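Local coordinates for periplasmic binding protein (Thermotoga lettingae TMO, PDB 4RY8), which binds 5-methylthioribose and probably delivers it to a membrane transporter, as a periplasmic solute-binding protein of sugar uptake, at residues 31-36 / 100-105; 141-144 / 149-152; 220-225 / 244-249; 271-276 / 317-322. All coordinates share one frame; numbering follows the deposited sequence.

Interaction 1. Residues 31-36 / 100-105. With SR1 (5-S-methyl-5-thio-alpha-D-ribofuranose), chain G.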
loop_
_atom_site.group_PDB
_atom_site.type_symbol
_atom_site.label_atom_id
_atom_site.label_comp_id
_atom_site.label_asym_id
_atom_site.label_seq_id
_atom_site.Cartn_x
_atom_site.Cartn_y
_atom_site.Cartn_z
ATOM N N GLU C 31 -3.369 -16.927 -19.539
ATOM C CA GLU C 31 -4.175 -17.166 -20.750
ATOM C C GLU C 31 -5.096 -15.994 -21.007
ATOM O O GLU C 31 -5.358 -15.623 -22.142
ATOM C CB GLU C 31 -4.994 -18.461 -20.631
ATOM C CG GLU C 31 -4.148 -19.722 -20.422
ATOM C CD GLU C 31 -4.948 -20.925 -19.917
ATOM O OE1 GLU C 31 -6.184 -20.923 -20.024
ATOM O OE2 GLU C 31 -4.335 -21.887 -19.431
ATOM N N ARG C 32 -5.571 -15.388 -19.938
ATOM C CA ARG C 32 -6.519 -14.285 -20.054
ATOM C C ARG C 32 -5.811 -13.013 -20.511
ATOM O O ARG C 32 -6.344 -12.235 -21.289
ATOM C CB ARG C 32 -7.266 -14.088 -18.735
ATOM C CG ARG C 32 -8.284 -15.192 -18.461
ATOM C CD ARG C 32 -9.522 -15.048 -19.346
ATOM N NE ARG C 32 -9.404 -15.794 -20.600
ATOM C CZ ARG C 32 -10.065 -15.501 -21.714
ATOM N NH1 ARG C 32 -9.884 -16.246 -22.795
ATOM N NH2 ARG C 32 -10.901 -14.465 -21.753
ATOM N N TYR C 33 -4.592 -12.828 -20.059
ATOM C CA TYR C 33 -3.743 -11.697 -20.491
ATOM C C TYR C 33 -3.521 -11.791 -21.982
ATOM O O TYR C 33 -3.698 -10.804 -22.718
ATOM C CB TYR C 33 -2.435 -11.805 -19.744
ATOM C CG TYR C 33 -1.319 -10.869 -20.142
ATOM C CD1 TYR C 33 -0.653 -11.005 -21.348
ATOM C CD2 TYR C 33 -0.917 -9.840 -19.283
ATOM C CE1 TYR C 33 0.409 -10.169 -21.681
ATOM C CE2 TYR C 33 0.119 -8.976 -19.635
ATOM C CZ TYR C 33 0.786 -9.154 -20.831
ATOM O OH TYR C 33 1.838 -8.307 -21.167
ATOM N N LEU C 34 -3.151 -12.997 -22.426
ATOM C CA LEU C 34 -2.966 -13.279 -23.858
ATOM C C LEU C 34 -4.240 -13.019 -24.665
ATOM O O LEU C 34 -4.178 -12.356 -25.695
ATOM C CB LEU C 34 -2.445 -14.705 -24.080
ATOM C CG LEU C 34 -2.138 -15.044 -25.539
ATOM C CD1 LEU C 34 -0.944 -14.221 -25.979
ATOM C CD2 LEU C 34 -1.926 -16.540 -25.753
ATOM N N ALA C 35 -5.390 -13.496 -24.188
ATOM C CA ALA C 35 -6.643 -13.194 -24.860
ATOM C C ALA C 35 -6.845 -11.674 -24.978
ATOM O O ALA C 35 -7.192 -11.193 -26.051
ATOM C CB ALA C 35 -7.832 -13.830 -24.150
ATOM N N GLY C 36 -6.624 -10.942 -23.884
ATOM C CA GLY C 36 -6.706 -9.503 -23.872
ATOM C C GLY C 36 -5.792 -8.820 -24.881
ATOM O O GLY C 36 -6.213 -7.934 -25.603
ATOM N N VAL C 100 8.381 -2.157 -24.296
ATOM C CA VAL C 100 7.660 -1.913 -23.072
ATOM C C VAL C 100 7.707 -3.207 -22.342
ATOM O O VAL C 100 7.767 -4.245 -22.987
ATOM C CB VAL C 100 6.176 -1.507 -23.353
ATOM C CG1 VAL C 100 5.524 -2.443 -24.352
ATOM C CG2 VAL C 100 5.343 -1.470 -22.064
ATOM N N THR C 101 7.686 -3.190 -21.016
ATOM C CA THR C 101 7.657 -4.421 -20.276
ATOM C C THR C 101 6.455 -4.563 -19.390
ATOM O O THR C 101 5.788 -3.573 -19.003
ATOM C CB THR C 101 8.912 -4.637 -19.409
ATOM O OG1 THR C 101 8.863 -3.751 -18.302
ATOM C CG2 THR C 101 10.159 -4.368 -20.196
ATOM N N PHE C 102 6.150 -5.821 -19.115
ATOM C CA PHE C 102 5.194 -6.213 -18.108
ATOM C C PHE C 102 5.997 -7.051 -17.174
ATOM O O PHE C 102 6.572 -8.051 -17.600
ATOM C CB PHE C 102 4.030 -7.026 -18.677
ATOM C CG PHE C 102 3.097 -7.555 -17.607
ATOM C CD1 PHE C 102 2.569 -6.701 -16.644
ATOM C CD2 PHE C 102 2.772 -8.889 -17.543
ATOM C CE1 PHE C 102 1.755 -7.181 -15.645
ATOM C CE2 PHE C 102 1.941 -9.386 -16.537
ATOM C CZ PHE C 102 1.446 -8.524 -15.586
ATOM N N ASP C 103 6.060 -6.658 -15.915
ATOM C CA ASP C 103 6.702 -7.487 -14.902
ATOM C C ASP C 103 8.178 -7.685 -15.136
ATOM O O ASP C 103 8.725 -8.758 -14.850
ATOM C CB ASP C 103 6.011 -8.847 -14.740
ATOM C CG ASP C 103 4.756 -8.788 -13.856
ATOM O OD1 ASP C 103 4.498 -7.760 -13.217
ATOM O OD2 ASP C 103 4.061 -9.822 -13.758
ATOM N N LEU C 104 8.850 -6.634 -15.621
ATOM C CA LEU C 104 10.354 -6.656 -15.659
ATOM C C LEU C 104 10.848 -5.253 -15.452
ATOM O O LEU C 104 10.474 -4.334 -16.214
ATOM C CB LEU C 104 10.822 -7.129 -17.035
ATOM C CG LEU C 104 12.355 -7.126 -17.265
ATOM C CD1 LEU C 104 12.875 -8.199 -16.366
ATOM C CD2 LEU C 104 12.691 -7.403 -18.705
ATOM N N VAL C 105 11.756 -5.092 -14.493
ATOM C CA VAL C 105 12.272 -3.798 -14.110
ATOM C C VAL C 105 13.440 -3.446 -15.023
ATOM O O VAL C 105 14.394 -4.190 -15.101
ATOM C CB VAL C 105 12.749 -3.840 -12.642
ATOM C CG1 VAL C 105 13.522 -2.574 -12.272
ATOM C CG2 VAL C 105 11.568 -4.083 -11.722
HETATM C CS SR1 G . 5.411 -16.666 -12.104
HETATM S S SR1 G . 5.106 -14.931 -11.859
HETATM C C5 SR1 G . 3.327 -15.129 -11.598
HETATM C C4 SR1 G . 2.650 -13.784 -11.344
HETATM O O4 SR1 G . 2.929 -12.992 -12.452
HETATM C C1 SR1 G . 1.774 -12.237 -12.867
HETATM O O1 SR1 G . 2.076 -10.894 -12.699
HETATM C C2 SR1 G . 0.581 -12.624 -12.007
HETATM O O2 SR1 G . 0.040 -11.610 -11.117
HETATM C C3 SR1 G . 1.130 -13.810 -11.239
HETATM O O3 SR1 G . 0.718 -13.761 -9.880
#

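Interaction 2. Residues 141-144 / 149-152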
loop_
_atom_site.group_PDB
_atom_site.type_symbol
_atom_site.label_atom_id
_atom_site.label_comp_id
_atom_site.label_asym_id
_atom_site.label_seq_id
_atom_site.Cartn_x
_atom_site.Cartn_y
_atom_site.Cartn_z
ATOM N N TYR C 141 3.942 -20.123 3.617
ATOM C CA TYR C 141 4.147 -19.093 2.590
ATOM C C TYR C 141 4.472 -19.782 1.277
ATOM O O TYR C 141 5.457 -20.535 1.177
ATOM C CB TYR C 141 5.337 -18.253 2.997
ATOM C CG TYR C 141 5.759 -17.114 2.085
ATOM C CD1 TYR C 141 4.837 -16.250 1.497
ATOM C CD2 TYR C 141 7.089 -16.801 1.949
ATOM C CE1 TYR C 141 5.256 -15.208 0.719
ATOM C CE2 TYR C 141 7.505 -15.755 1.174
ATOM C CZ TYR C 141 6.578 -14.940 0.587
ATOM O OH TYR C 141 7.006 -13.874 -0.126
ATOM N N VAL C 142 3.699 -19.487 0.243
ATOM C CA VAL C 142 3.946 -20.113 -1.059
ATOM C C VAL C 142 4.373 -19.053 -2.066
ATOM O O VAL C 142 3.574 -18.189 -2.519
ATOM C CB VAL C 142 2.766 -20.882 -1.581
ATOM C CG1 VAL C 142 3.233 -21.828 -2.673
ATOM C CG2 VAL C 142 2.019 -21.609 -0.467
ATOM N N ASN C 143 5.669 -19.080 -2.356
ATOM C CA ASN C 143 6.271 -18.123 -3.252
ATOM C C ASN C 143 7.669 -18.575 -3.527
ATOM O O ASN C 143 8.182 -19.450 -2.816
ATOM C CB ASN C 143 6.293 -16.726 -2.609
ATOM C CG ASN C 143 6.527 -15.609 -3.609
ATOM O OD1 ASN C 143 6.348 -15.771 -4.828
ATOM N ND2 ASN C 143 6.903 -14.463 -3.103
ATOM N N VAL C 144 8.256 -18.002 -4.583
ATOM C CA VAL C 144 9.612 -18.350 -5.041
ATOM C C VAL C 144 10.314 -17.106 -5.562
ATOM O O VAL C 144 9.664 -16.195 -6.076
ATOM C CB VAL C 144 9.546 -19.388 -6.188
ATOM C CG1 VAL C 144 8.457 -20.393 -5.940
ATOM C CG2 VAL C 144 9.277 -18.753 -7.541
ATOM N N PRO C 149 7.360 -9.744 -10.066
ATOM C CA PRO C 149 6.221 -9.497 -9.201
ATOM C C PRO C 149 6.316 -10.288 -7.880
ATOM O O PRO C 149 5.992 -9.755 -6.815
ATOM C CB PRO C 149 5.034 -9.964 -10.047
ATOM C CG PRO C 149 5.630 -10.889 -11.041
ATOM C CD PRO C 149 6.945 -10.274 -11.375
ATOM N N LEU C 150 6.819 -11.517 -7.933
ATOM C CA LEU C 150 6.892 -12.322 -6.715
ATOM C C LEU C 150 7.824 -11.710 -5.710
ATOM O O LEU C 150 7.512 -11.774 -4.510
ATOM C CB LEU C 150 7.317 -13.750 -6.984
ATOM C CG LEU C 150 6.392 -14.429 -7.990
ATOM C CD1 LEU C 150 6.725 -15.897 -8.124
ATOM C CD2 LEU C 150 4.944 -14.253 -7.542
ATOM N N ASP C 151 8.960 -11.171 -6.203
ATOM C CA ASP C 151 9.979 -10.538 -5.367
ATOM C C ASP C 151 9.482 -9.225 -4.733
ATOM O O ASP C 151 9.733 -8.959 -3.584
ATOM C CB ASP C 151 11.235 -10.159 -6.167
ATOM C CG ASP C 151 12.115 -11.345 -6.575
ATOM O OD1 ASP C 151 12.059 -12.433 -6.028
ATOM O OD2 ASP C 151 12.881 -11.151 -7.516
ATOM N N LYS C 152 8.804 -8.390 -5.516
ATOM C CA LYS C 152 8.098 -7.225 -4.985
ATOM C C LYS C 152 7.090 -7.643 -3.875
ATOM O O LYS C 152 7.091 -7.098 -2.754
ATOM C CB LYS C 152 7.361 -6.525 -6.104
ATOM C CG LYS C 152 8.245 -5.837 -7.097
ATOM C CD LYS C 152 7.477 -5.423 -8.354
ATOM C CE LYS C 152 8.461 -5.063 -9.481
ATOM N NZ LYS C 152 7.800 -4.642 -10.769
HETATM O O HOH W 1 9.632 -14.065 -4.545
#

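Interaction 3. Residues 220-225 / 244-249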
loop_
_atom_site.group_PDB
_atom_site.type_symbol
_atom_site.label_atom_id
_atom_site.label_comp_id
_atom_site.label_asym_id
_atom_site.label_seq_id
_atom_site.Cartn_x
_atom_site.Cartn_y
_atom_site.Cartn_z
ATOM N N GLY C 220 -9.338 -32.823 3.954
ATOM C CA GLY C 220 -10.564 -32.674 4.753
ATOM C C GLY C 220 -10.403 -31.582 5.801
ATOM O O GLY C 220 -11.189 -31.509 6.739
ATOM N N LYS C 221 -9.396 -30.730 5.614
ATOM C CA LYS C 221 -8.996 -29.721 6.608
ATOM C C LYS C 221 -9.424 -28.287 6.296
ATOM O O LYS C 221 -8.783 -27.300 6.748
ATOM C CB LYS C 221 -7.505 -29.734 6.749
ATOM C CG LYS C 221 -6.948 -31.058 7.185
ATOM C CD LYS C 221 -5.516 -30.908 7.659
ATOM C CE LYS C 221 -4.967 -32.245 8.124
ATOM N NZ LYS C 221 -3.521 -32.136 8.424
ATOM N N SER C 222 -10.505 -28.138 5.554
ATOM C CA SER C 222 -10.923 -26.799 5.171
ATOM C C SER C 222 -11.143 -25.852 6.352
ATOM O O SER C 222 -10.975 -24.645 6.204
ATOM C CB SER C 222 -12.166 -26.858 4.294
ATOM O OG SER C 222 -11.818 -27.288 2.988
ATOM N N ASP C 223 -11.520 -26.374 7.519
ATOM C CA ASP C 223 -11.837 -25.489 8.643
ATOM C C ASP C 223 -10.650 -25.190 9.553
ATOM O O ASP C 223 -10.780 -24.380 10.454
ATOM C CB ASP C 223 -13.068 -25.999 9.426
ATOM C CG ASP C 223 -12.775 -27.213 10.288
ATOM O OD1 ASP C 223 -11.653 -27.757 10.237
ATOM O OD2 ASP C 223 -13.690 -27.629 11.023
ATOM N N GLN C 224 -9.508 -25.841 9.318
ATOM C CA GLN C 224 -8.268 -25.576 10.050
ATOM C C GLN C 224 -7.358 -24.570 9.322
ATOM O O GLN C 224 -6.294 -24.204 9.831
ATOM C CB GLN C 224 -7.474 -26.867 10.232
ATOM C CG GLN C 224 -8.247 -28.000 10.897
ATOM C CD GLN C 224 -7.450 -29.296 10.951
ATOM O OE1 GLN C 224 -6.213 -29.285 10.968
ATOM N NE2 GLN C 224 -8.156 -30.425 10.970
ATOM N N PHE C 225 -7.772 -24.132 8.134
ATOM C CA PHE C 225 -6.976 -23.237 7.314
ATOM C C PHE C 225 -7.759 -22.067 6.746
ATOM O O PHE C 225 -8.978 -22.142 6.529
ATOM C CB PHE C 225 -6.369 -24.021 6.155
ATOM C CG PHE C 225 -5.135 -24.782 6.525
ATOM C CD1 PHE C 225 -3.901 -24.148 6.549
ATOM C CD2 PHE C 225 -5.194 -26.130 6.842
ATOM C CE1 PHE C 225 -2.751 -24.830 6.899
ATOM C CE2 PHE C 225 -4.027 -26.815 7.198
ATOM C CZ PHE C 225 -2.824 -26.168 7.235
ATOM N N ASN C 244 -17.591 -24.497 2.258
ATOM C CA ASN C 244 -16.488 -24.809 3.135
ATOM C C ASN C 244 -15.125 -24.450 2.550
ATOM O O ASN C 244 -14.129 -24.836 3.138
ATOM C CB ASN C 244 -16.469 -26.299 3.521
ATOM C CG ASN C 244 -17.778 -26.764 4.118
ATOM O OD1 ASN C 244 -18.779 -26.885 3.416
ATOM N ND2 ASN C 244 -17.775 -27.050 5.417
ATOM N N SER C 245 -15.064 -23.733 1.422
ATOM C CA SER C 245 -13.754 -23.324 0.879
ATOM C C SER C 245 -12.909 -22.642 1.950
ATOM O O SER C 245 -13.379 -21.763 2.643
ATOM C CB SER C 245 -13.899 -22.377 -0.308
ATOM O OG SER C 245 -12.604 -22.002 -0.788
ATOM N N PRO C 246 -11.642 -23.039 2.087
ATOM C CA PRO C 246 -10.745 -22.274 2.946
ATOM C C PRO C 246 -10.190 -21.012 2.254
ATOM O O PRO C 246 -9.454 -20.245 2.878
ATOM C CB PRO C 246 -9.600 -23.256 3.205
ATOM C CG PRO C 246 -9.519 -24.031 1.925
ATOM C CD PRO C 246 -10.976 -24.197 1.483
ATOM N N TRP C 247 -10.538 -20.792 0.985
ATOM C CA TRP C 247 -9.971 -19.666 0.239
ATOM C C TRP C 247 -10.736 -18.388 0.553
ATOM O O TRP C 247 -11.837 -18.174 0.024
ATOM C CB TRP C 247 -9.988 -19.980 -1.249
ATOM C CG TRP C 247 -9.038 -19.121 -2.103
ATOM C CD1 TRP C 247 -8.410 -17.967 -1.755
ATOM C CD2 TRP C 247 -8.706 -19.368 -3.461
ATOM N NE1 TRP C 247 -7.657 -17.498 -2.817
ATOM C CE2 TRP C 247 -7.813 -18.358 -3.871
ATOM C CE3 TRP C 247 -9.032 -20.385 -4.361
ATOM C CZ2 TRP C 247 -7.318 -18.297 -5.150
ATOM C CZ3 TRP C 247 -8.477 -20.347 -5.635
ATOM C CH2 TRP C 247 -7.648 -19.314 -6.016
ATOM N N VAL C 248 -10.189 -17.528 1.415
ATOM C CA VAL C 248 -11.018 -16.403 1.953
ATOM C C VAL C 248 -10.858 -15.023 1.288
ATOM O O VAL C 248 -11.785 -14.219 1.290
ATOM C CB VAL C 248 -10.937 -16.284 3.495
ATOM C CG1 VAL C 248 -11.481 -17.549 4.154
ATOM C CG2 VAL C 248 -9.555 -16.030 3.951
ATOM N N ALA C 249 -9.707 -14.768 0.690
ATOM C CA ALA C 249 -9.458 -13.525 0.005
ATOM C C ALA C 249 -8.322 -13.661 -1.010
ATOM O O ALA C 249 -7.411 -14.494 -0.847
ATOM C CB ALA C 249 -9.115 -12.428 1.008
#

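Interaction 4. Residues 271-276 / 317-322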
loop_
_atom_site.group_PDB
_atom_site.type_symbol
_atom_site.label_atom_id
_atom_site.label_comp_id
_atom_site.label_asym_id
_atom_site.label_seq_id
_atom_site.Cartn_x
_atom_site.Cartn_y
_atom_site.Cartn_z
ATOM N N GLY C 271 3.439 4.817 -32.553
ATOM C CA GLY C 271 2.890 6.120 -32.939
ATOM C C GLY C 271 3.657 7.377 -32.508
ATOM O O GLY C 271 3.231 8.486 -32.815
ATOM N N GLY C 272 4.773 7.224 -31.793
ATOM C CA GLY C 272 5.614 8.362 -31.403
ATOM C C GLY C 272 5.256 8.996 -30.066
ATOM O O GLY C 272 5.850 10.000 -29.678
ATOM N N GLU C 273 4.289 8.416 -29.360
ATOM C CA GLU C 273 3.854 8.928 -28.073
ATOM C C GLU C 273 4.869 8.631 -26.956
ATOM O O GLU C 273 5.447 7.545 -26.899
ATOM C CB GLU C 273 2.506 8.322 -27.686
ATOM C CG GLU C 273 1.367 8.685 -28.601
ATOM C CD GLU C 273 0.877 10.124 -28.436
ATOM O OE1 GLU C 273 1.153 10.778 -27.405
ATOM O OE2 GLU C 273 0.196 10.600 -29.354
ATOM N N LYS C 274 5.077 9.619 -26.089
ATOM C CA LYS C 274 5.873 9.456 -24.880
ATOM C C LYS C 274 4.919 8.993 -23.784
ATOM O O LYS C 274 3.888 9.627 -23.539
ATOM C CB LYS C 274 6.568 10.772 -24.485
ATOM N N LEU C 275 5.268 7.874 -23.162
ATOM C CA LEU C 275 4.458 7.256 -22.136
ATOM C C LEU C 275 5.061 7.489 -20.777
ATOM O O LEU C 275 6.279 7.674 -20.653
ATOM C CB LEU C 275 4.311 5.744 -22.389
ATOM C CG LEU C 275 2.976 5.240 -23.017
ATOM C CD1 LEU C 275 2.393 6.217 -24.030
ATOM C CD2 LEU C 275 3.118 3.848 -23.634
ATOM N N PRO C 276 4.218 7.450 -19.743
ATOM C CA PRO C 276 4.779 7.435 -18.409
ATOM C C PRO C 276 5.783 6.261 -18.236
ATOM O O PRO C 276 5.687 5.237 -18.913
ATOM C CB PRO C 276 3.546 7.252 -17.512
ATOM C CG PRO C 276 2.380 7.782 -18.325
ATOM C CD PRO C 276 2.741 7.584 -19.759
ATOM N N PRO C 317 -4.337 7.771 -26.183
ATOM C CA PRO C 317 -4.181 9.019 -26.939
ATOM C C PRO C 317 -5.316 9.197 -27.940
ATOM O O PRO C 317 -5.948 8.217 -28.347
ATOM C CB PRO C 317 -2.828 8.859 -27.661
ATOM C CG PRO C 317 -2.307 7.504 -27.306
ATOM C CD PRO C 317 -3.088 6.988 -26.133
ATOM N N GLU C 318 -5.582 10.429 -28.338
ATOM C CA GLU C 318 -6.771 10.690 -29.134
ATOM C C GLU C 318 -6.809 9.844 -30.389
ATOM O O GLU C 318 -7.837 9.234 -30.712
ATOM C CB GLU C 318 -6.852 12.170 -29.521
ATOM C CG GLU C 318 -7.062 13.109 -28.350
ATOM C CD GLU C 318 -8.240 12.710 -27.489
ATOM O OE1 GLU C 318 -8.165 12.943 -26.267
ATOM O OE2 GLU C 318 -9.229 12.160 -28.031
ATOM N N TRP C 319 -5.689 9.828 -31.106
ATOM C CA TRP C 319 -5.600 9.097 -32.369
ATOM C C TRP C 319 -5.841 7.591 -32.225
ATOM O O TRP C 319 -6.417 6.958 -33.098
ATOM C CB TRP C 319 -4.254 9.383 -33.054
ATOM C CG TRP C 319 -3.035 8.924 -32.299
ATOM C CD1 TRP C 319 -2.251 9.672 -31.457
ATOM C CD2 TRP C 319 -2.447 7.622 -32.344
ATOM N NE1 TRP C 319 -1.228 8.901 -30.963
ATOM C CE2 TRP C 319 -1.321 7.641 -31.490
ATOM C CE3 TRP C 319 -2.764 6.438 -33.009
ATOM C CZ2 TRP C 319 -0.501 6.534 -31.311
ATOM C CZ3 TRP C 319 -1.947 5.318 -32.797
ATOM C CH2 TRP C 319 -0.834 5.388 -31.950
ATOM N N LEU C 320 -5.409 7.020 -31.118
ATOM C CA LEU C 320 -5.562 5.598 -30.913
ATOM C C LEU C 320 -6.999 5.189 -30.628
ATOM O O LEU C 320 -7.449 4.155 -31.124
ATOM C CB LEU C 320 -4.662 5.119 -29.769
ATOM C CG LEU C 320 -4.499 3.601 -29.647
ATOM C CD1 LEU C 320 -3.054 3.271 -29.293
ATOM C CD2 LEU C 320 -5.449 3.005 -28.611
ATOM N N LYS C 321 -7.712 5.955 -29.804
ATOM C CA LYS C 321 -9.102 5.604 -29.491
ATOM C C LYS C 321 -9.958 5.908 -30.706
ATOM O O LYS C 321 -10.882 5.161 -30.995
ATOM C CB LYS C 321 -9.635 6.321 -28.243
ATOM C CG LYS C 321 -10.184 7.714 -28.496
ATOM C CD LYS C 321 -10.665 8.402 -27.221
ATOM C CE LYS C 321 -9.556 8.492 -26.184
ATOM N NZ LYS C 321 -9.769 9.562 -25.179
ATOM N N ALA C 322 -9.632 6.985 -31.423
ATOM C CA ALA C 322 -10.296 7.297 -32.697
ATOM C C ALA C 322 -10.111 6.152 -33.694
ATOM O O ALA C 322 -11.046 5.748 -34.361
ATOM C CB ALA C 322 -9.757 8.591 -33.287
#

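Interaction 1. Residues 31-36 / 100-105
Tyr33 sets CE2 of its phenol over one face of the Phe102 ring, with CE2 3.4 Å from Phe102 CD2. The two rings are tilted by 29° and slid apart, their centroids 5.0 Å from each other, so this is a strongly offset aromatic pair with little overlap. The phenol oxygen reaches on past the ring, and Tyr33 OH stands 3.6 Å from Phe102 CB. Both side chains hold CG anti to the backbone N (chi1 172° for Tyr33 and 174° for Phe102), which carries each ring toward the other segment. Large flat residues suit a place where the nearest CA atoms are 10.8 Å apart.

Over the other face of Phe102 lies Asp103 CG, 3.7 Å above the ring centre, so the ring is held between Tyr33 and Asp103. The carboxylate serves the bound 5-methylthioribose: SR1 O1 donates to Asp103 OD2 over a very short 2.5 Å. Phe102 lines the same pocket, its CZ 3.8 Å from SR1 O1. Behind this first shell, Thr101 OG1 donates to Leu104 O at 2.7 Å and braces the turn that presents Asp103.

Val258 of helix 255-270 touches both rings, and strands 74-78 and 113-115 flank strand 98-102 in the parallel sheet.

Interaction 2. Residues 141-144 / 149-152
Asn143 fits its side-chain amide against the first turn of helix 148-163, and Leu150 is what it meets. Its ND2 donates to Leu150 O at 3.1 Å along a nearly straight line (165°). The acceptor lies in the amide plane, while the donor itself sits above the plane of the carbonyl. A second, in-plane bond runs from Asn143 ND2 to Tyr141 OH at 3.0 Å, and the two bonds fix the rotation of the amide about CB-CG. The other end of the amide is tightly packed: Asn143 OD1 lies 3.1 Å from Leu150 CB and close to CG and both methyl carbons, so the oxygen rests against the leucine side chain. It also takes a weak bond from Val144 N to Asn143 OD1 (2.9 Å). Asparagine suits this buried spot because its NH2 gives two bonds while its oxygen accepts a weak one. Pro149, beside Leu150, lines the sugar pocket.

Toward Val144 the fit is looser. Val144 CG2 approaches Leu150 CD1 at 3.9 Å, the two side chains lying side by side, and a water bridges Val144 O and Asp151 OD1. It donates to Val144 O at 2.6 Å and, over a longer 3.3 Å, to Asp151 OD1.

Phe208 of helix 206-219 touches Asn143 and Val144. The contact closes the turn from strand 137-142 into helix 148-163, the start of a beta-alpha-beta unit completed by strand 167-173.

Interaction 3. Residues 220-225 / 244-249
Ser222 and Pro246 make the close-packed centre of this contact, where their CA atoms come within 5.0 Å of each other. The serine hydroxyl stands anti to the carbonyl carbon (chi1 -75°), beside the backbone N, where Ser222 OG meets Pro246 CD at 3.5 Å. Pro246 CB rests 3.6 Å from Phe225 O, and a looser apolar touch joins Phe225 CB to Pro246 CB at 4.4 Å. A small residue suits position 222 because the two segments run so close, and the compact proline fills the space beside it.

No hydrogen bond crosses the contact: Ser222 OG and Asn244 O are 3.4 Å apart at a poor angle. Ser222 CB lies closer, 3.0 Å from Asn244 O.

Hydrogen bonds instead shape each segment from within. Gln224 N donates to Lys221 O at 3.0 Å, tightening the turn that carries Ser222. Ser245 OG accepts from Trp247 N at 3.0 Å (158°), an ST turn that begins at Ser245 and leads through Pro246 into strand 247-252.

The loop from helix 206-219, ended by a Schellman motif at Gly220, to strand 226-230 thus meets the entry to the adjacent parallel strand 247-252. The chemistry implies a join by shape and van der Waals contact.

Interaction 4. Residues 271-276 / 317-322
Trp319 sets the edge of its indole against the bent side chain of Glu273. Its NE1 donates to Glu273 OE2 at 2.7 Å, with an N-H...O angle of 148°. The oxygen lies in the ring plane and is met on its anti side, while carboxylate and ring planes are only 25° apart. The first torsion of Glu273 (chi1 -64°) places CG at the indole edge, 3.9 Å from Trp319 CZ2, and the bend at chi2 swings the carboxylate to NE1. A glutamate suits the place because its methylenes can pack on apolar atoms while its carboxylate takes up the indole N-H. Pro317 adds to the apolar side, its CG 4.1 Å from Glu273 CG.

At the six-membered end of the indole, Gly271 CA comes within 3.8 Å of Trp319 CZ2. Glycine suits this position, since it lets the backbone itself lie against the indole. Gly272 follows with the positive phi of a Schellman motif that terminates helix 255-270.

Phe10 and Pro7, near the start of the chain, also touch Trp319. Pro317 occupies the N-cap position of helix 318-326, so the beginning of the C-terminal helix docks on a Schellman-type helix end, a surface contact pinned by one indole-carboxylate bond, away from the sugar pocket.

The four contacts follow one another along the chain in series. Interaction 1 belongs to the parallel sheet containing strand 98-102, whereas interactions 2 and 3 both reach the mixed sheet, with centres 22 Å apart; interaction 4 joins a loop to the C-terminal helix. Interactions 1 and 2 have centres 18 Å apart yet touch, Asp103 OD2 lying 3.3 Å from Pro149 CG, which reflects the two-lobed fold with the sugar held between the lobes. Interactions 3 and 4 lie on opposite sides of the chain's centre, about 46 Å apart between centres. Helix 255-270 touches the rings of interaction 1 and ends at interaction 4.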